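Local coordinates for ABC transporter, substrate binding protein (Mannopine) (Agrobacterium fabrum, PDB 5L9S) that serves as a periplasmic substrate-binding protein of an ABC transporter and probably binds mannopine for uptake, at residues A[257-269]-A[276-288]. Residues are numbered along the deposited sequence; the frame is centred on the assembly and turned at random.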
loop_
_atom_site.group_PDB
_atom_site.type_symbol
_atom_site.label_atom_id
_atom_site.label_comp_id
_atom_site.label_asym_id
_atom_site.label_seq_id
_atom_site.Cartn_x
_atom_site.Cartn_y
_atom_site.Cartn_z
ATOM N N TRP A 257 7.146 11.985 -12.412
ATOM C CA TRP A 257 6.630 10.674 -12.046
ATOM C C TRP A 257 5.182 10.511 -12.478
ATOM O O TRP A 257 4.859 9.532 -13.156
ATOM C CB TRP A 257 6.771 10.449 -10.527
ATOM C CG TRP A 257 6.108 9.191 -10.047
ATOM C CD1 TRP A 257 4.872 9.076 -9.469
ATOM C CD2 TRP A 257 6.619 7.865 -10.169
ATOM N NE1 TRP A 257 4.577 7.758 -9.242
ATOM C CE2 TRP A 257 5.633 6.988 -9.655
ATOM C CE3 TRP A 257 7.813 7.323 -10.681
ATOM C CZ2 TRP A 257 5.824 5.602 -9.591
ATOM C CZ3 TRP A 257 8.010 5.954 -10.600
ATOM C CH2 TRP A 257 7.037 5.111 -10.028
ATOM N N LEU A 258 4.302 11.446 -12.064
ATOM C CA LEU A 258 2.872 11.345 -12.373
ATOM C C LEU A 258 2.545 11.348 -13.880
ATOM O O LEU A 258 1.614 10.649 -14.314
ATOM C CB LEU A 258 2.061 12.421 -11.629
ATOM C CG LEU A 258 1.924 12.197 -10.132
ATOM C CD1 LEU A 258 1.383 13.432 -9.456
ATOM C CD2 LEU A 258 1.081 10.905 -9.806
ATOM N N ARG A 259 3.332 12.098 -14.668
ATOM C CA ARG A 259 3.118 12.232 -16.107
ATOM C C ARG A 259 3.891 11.215 -16.958
ATOM O O ARG A 259 3.727 11.223 -18.179
ATOM C CB ARG A 259 3.416 13.676 -16.559
ATOM C CG ARG A 259 2.498 14.716 -15.916
ATOM C CD ARG A 259 2.357 15.969 -16.735
ATOM N NE ARG A 259 0.979 16.472 -16.692
ATOM C CZ ARG A 259 0.589 17.527 -15.987
ATOM N NH1 ARG A 259 -0.678 17.908 -16.002
ATOM N NH2 ARG A 259 1.469 18.224 -15.279
ATOM N N ASN A 260 4.691 10.323 -16.329
ATOM C CA ASN A 260 5.495 9.325 -17.047
ATOM C C ASN A 260 5.056 7.863 -16.826
ATOM O O ASN A 260 5.583 7.204 -15.935
ATOM C CB ASN A 260 6.995 9.495 -16.741
ATOM C CG ASN A 260 7.905 9.059 -17.866
ATOM O OD1 ASN A 260 8.062 7.872 -18.179
ATOM N ND2 ASN A 260 8.506 10.030 -18.524
ATOM N N PRO A 261 4.127 7.307 -17.644
ATOM C CA PRO A 261 3.710 5.906 -17.441
ATOM C C PRO A 261 4.848 4.884 -17.584
ATOM O O PRO A 261 4.810 3.847 -16.919
ATOM C CB PRO A 261 2.606 5.707 -18.492
ATOM C CG PRO A 261 2.134 7.086 -18.823
ATOM C CD PRO A 261 3.365 7.930 -18.750
ATOM N N ALA A 262 5.867 5.183 -18.422
ATOM C CA ALA A 262 7.027 4.313 -18.661
ATOM C C ALA A 262 7.883 4.177 -17.409
ATOM O O ALA A 262 8.319 3.068 -17.077
ATOM C CB ALA A 262 7.855 4.847 -19.815
ATOM N N ALA A 263 8.096 5.307 -16.707
ATOM C CA ALA A 263 8.850 5.404 -15.459
ATOM C C ALA A 263 8.133 4.569 -14.384
ATOM O O ALA A 263 8.752 3.685 -13.785
ATOM C CB ALA A 263 8.947 6.864 -15.021
ATOM N N GLN A 264 6.816 4.805 -14.206
ATOM C CA GLN A 264 5.958 4.087 -13.256
ATOM C C GLN A 264 5.928 2.587 -13.512
ATOM O O GLN A 264 6.053 1.833 -12.559
ATOM C CB GLN A 264 4.524 4.632 -13.271
ATOM C CG GLN A 264 4.388 6.111 -12.942
ATOM C CD GLN A 264 2.946 6.505 -12.973
ATOM O OE1 GLN A 264 2.562 7.611 -13.385
ATOM N NE2 GLN A 264 2.113 5.560 -12.658
ATOM N N ALA A 265 5.757 2.150 -14.783
ATOM C CA ALA A 265 5.690 0.746 -15.193
ATOM C C ALA A 265 7.033 0.037 -14.955
ATOM O O ALA A 265 7.040 -1.107 -14.496
ATOM C CB ALA A 265 5.305 0.651 -16.651
ATOM N N LYS A 266 8.165 0.711 -15.257
ATOM C CA LYS A 266 9.492 0.141 -15.052
ATOM C C LYS A 266 9.725 -0.087 -13.544
ATOM O O LYS A 266 10.098 -1.197 -13.153
ATOM C CB LYS A 266 10.570 1.058 -15.670
ATOM C CG LYS A 266 11.977 0.495 -15.601
ATOM C CD LYS A 266 13.013 1.495 -16.086
ATOM C CE LYS A 266 14.419 1.170 -15.615
ATOM N NZ LYS A 266 14.870 -0.188 -16.042
ATOM N N ALA A 267 9.466 0.949 -12.713
ATOM C CA ALA A 267 9.611 0.858 -11.261
ATOM C C ALA A 267 8.657 -0.200 -10.654
ATOM O O ALA A 267 9.074 -0.967 -9.786
ATOM C CB ALA A 267 9.394 2.225 -10.611
ATOM N N CYS A 268 7.422 -0.290 -11.149
ATOM C CA CYS A 268 6.471 -1.269 -10.613
ATOM C C CYS A 268 6.651 -2.699 -11.166
ATOM O O CYS A 268 6.180 -3.637 -10.524
ATOM C CB CYS A 268 5.032 -0.780 -10.727
ATOM S SG CYS A 268 4.648 0.560 -9.558
ATOM N N GLU A 269 7.402 -2.882 -12.282
ATOM C CA GLU A 269 7.747 -4.230 -12.779
ATOM C C GLU A 269 8.773 -4.805 -11.777
ATOM O O GLU A 269 8.609 -5.924 -11.302
ATOM C CB GLU A 269 8.384 -4.180 -14.185
ATOM C CG GLU A 269 7.416 -4.316 -15.356
ATOM C CD GLU A 269 7.888 -3.662 -16.648
ATOM O OE1 GLU A 269 9.105 -3.728 -16.941
ATOM O OE2 GLU A 269 7.049 -3.057 -17.354
ATOM N N PRO A 276 0.015 4.472 -10.036
ATOM C CA PRO A 276 -1.236 5.254 -10.091
ATOM C C PRO A 276 -1.825 5.473 -11.491
ATOM O O PRO A 276 -2.980 5.840 -11.598
ATOM C CB PRO A 276 -0.842 6.579 -9.417
ATOM C CG PRO A 276 0.600 6.727 -9.710
ATOM C CD PRO A 276 1.131 5.324 -9.574
ATOM N N SER A 277 -1.019 5.298 -12.551
ATOM C CA SER A 277 -1.422 5.485 -13.939
ATOM C C SER A 277 -2.060 4.215 -14.492
ATOM O O SER A 277 -1.533 3.124 -14.309
ATOM C CB SER A 277 -0.216 5.915 -14.778
ATOM O OG SER A 277 -0.462 5.953 -16.172
ATOM N N GLN A 278 -3.194 4.357 -15.169
ATOM C CA GLN A 278 -3.893 3.243 -15.813
ATOM C C GLN A 278 -3.113 2.747 -17.048
ATOM O O GLN A 278 -3.108 1.538 -17.326
ATOM C CB GLN A 278 -5.311 3.655 -16.163
ATOM C CG GLN A 278 -6.135 3.870 -14.899
ATOM C CD GLN A 278 -7.574 4.123 -15.209
ATOM O OE1 GLN A 278 -8.308 3.223 -15.649
ATOM N NE2 GLN A 278 -8.001 5.362 -15.002
ATOM N N LYS A 279 -2.416 3.675 -17.741
ATOM C CA LYS A 279 -1.571 3.383 -18.884
ATOM C C LYS A 279 -0.381 2.565 -18.437
ATOM O O LYS A 279 -0.040 1.615 -19.134
ATOM C CB LYS A 279 -1.106 4.680 -19.597
ATOM C CG LYS A 279 -0.494 4.466 -20.981
ATOM C CD LYS A 279 -0.951 5.536 -21.965
ATOM C CE LYS A 279 -1.116 4.979 -23.368
ATOM N NZ LYS A 279 0.158 4.965 -24.135
ATOM N N ALA A 280 0.249 2.922 -17.287
ATOM C CA ALA A 280 1.403 2.220 -16.715
ATOM C C ALA A 280 1.038 0.782 -16.353
ATOM O O ALA A 280 1.825 -0.104 -16.667
ATOM C CB ALA A 280 1.942 2.963 -15.500
ATOM N N ILE A 281 -0.167 0.542 -15.750
ATOM C CA ILE A 281 -0.670 -0.795 -15.403
ATOM C C ILE A 281 -0.695 -1.694 -16.655
ATOM O O ILE A 281 -0.184 -2.814 -16.619
ATOM C CB ILE A 281 -2.069 -0.782 -14.679
ATOM C CG1 ILE A 281 -1.984 -0.230 -13.254
ATOM C CG2 ILE A 281 -2.715 -2.176 -14.656
ATOM C CD1 ILE A 281 -3.274 0.397 -12.721
ATOM N N SER A 282 -1.286 -1.202 -17.748
ATOM C CA SER A 282 -1.420 -1.954 -18.991
ATOM C C SER A 282 -0.100 -2.087 -19.776
ATOM O O SER A 282 0.066 -3.041 -20.539
ATOM C CB SER A 282 -2.488 -1.312 -19.864
ATOM O OG SER A 282 -2.094 -0.002 -20.231
ATOM N N GLN A 283 0.817 -1.127 -19.595
ATOM C CA GLN A 283 2.125 -1.034 -20.248
ATOM C C GLN A 283 3.157 -2.006 -19.676
ATOM O O GLN A 283 4.237 -2.150 -20.265
ATOM C CB GLN A 283 2.667 0.380 -20.053
ATOM C CG GLN A 283 3.138 1.061 -21.302
ATOM C CD GLN A 283 3.554 2.466 -20.970
ATOM O OE1 GLN A 283 2.919 3.441 -21.380
ATOM N NE2 GLN A 283 4.623 2.593 -20.204
ATOM N N MET A 284 2.878 -2.616 -18.505
ATOM C CA MET A 284 3.816 -3.542 -17.871
ATOM C C MET A 284 3.932 -4.846 -18.635
ATOM O O MET A 284 3.000 -5.209 -19.358
ATOM C CB MET A 284 3.472 -3.778 -16.386
ATOM C CG MET A 284 3.832 -2.586 -15.505
ATOM S SD MET A 284 3.438 -2.640 -13.737
ATOM C CE MET A 284 1.740 -3.053 -13.760
ATOM N N SER A 285 5.087 -5.547 -18.500
ATOM C CA SER A 285 5.345 -6.835 -19.158
ATOM C C SER A 285 4.241 -7.827 -18.838
ATOM O O SER A 285 3.647 -7.746 -17.761
ATOM C CB SER A 285 6.689 -7.403 -18.720
ATOM O OG SER A 285 6.654 -7.914 -17.398
ATOM N N SER A 286 3.956 -8.749 -19.759
ATOM C CA SER A 286 2.899 -9.753 -19.579
ATOM C C SER A 286 3.047 -10.534 -18.264
ATOM O O SER A 286 2.066 -10.707 -17.539
ATOM C CB SER A 286 2.842 -10.701 -20.773
ATOM O OG SER A 286 2.527 -9.995 -21.960
ATOM N N GLU A 287 4.285 -10.951 -17.950
ATOM C CA GLU A 287 4.659 -11.710 -16.752
ATOM C C GLU A 287 4.360 -10.937 -15.474
ATOM O O GLU A 287 3.896 -11.530 -14.499
ATOM C CB GLU A 287 6.141 -12.208 -16.782
ATOM C CG GLU A 287 7.058 -11.613 -17.853
ATOM C CD GLU A 287 6.928 -12.175 -19.260
ATOM O OE1 GLU A 287 7.166 -11.409 -20.224
ATOM O OE2 GLU A 287 6.597 -13.377 -19.405
ATOM N N ALA A 288 4.610 -9.605 -15.491
ATOM C CA ALA A 288 4.348 -8.724 -14.352
ATOM C C ALA A 288 2.841 -8.562 -14.210
ATOM O O ALA A 288 2.302 -8.892 -13.160
ATOM C CB ALA A 288 5.031 -7.374 -14.545
#
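Ala265 and Ala280 meet side chain to side chain between two short helices, CB to CB 4.2 Å, and with small methyl groups at this point the axes of 261-269 and 278-283 approach to 8.1 Å at a crossing angle of -50°. The methyl of Ala280 sits against the backbone of the first turn of the other helix, its CB 3.3 Å from Pro261 O, and also meets the CB of Gln264. Farther along the second segment, Met284 rests its CG 3.7 Å from Ala265 CB; a bend at its last torsion (chi3 -52°) accompanies the approach of SD to Cys268 CB, 3.9 Å away. Cys268 is itself tied to Cys273, so in this lobe of the two-lobed solute-binding fold a disulfide joins the end of helix 261-271 to the short connection that leads to Pro276. At the buried end, Pro276 lies crosswise to Trp257, Pro276 CG being 4.1 Å from Trp257 NE1. Ser277 caps helix 278-283 through a weak bond from Ala280 N, and its OG is also hydrogen-bonded to Asp93 OD2. The other flank is looser. Exposed Gln283 spreads its amide over the start of helix 261-269, with OE1 3.7 Å from Pro261 CB. Farther on, Glu269 slides past Met284 in the opposite direction, and its OE2 takes a weak, bent hydrogen bond from Ser285 N (3.4 Å, 144° at the hydrogen), just where Ser285 OG caps the next helix.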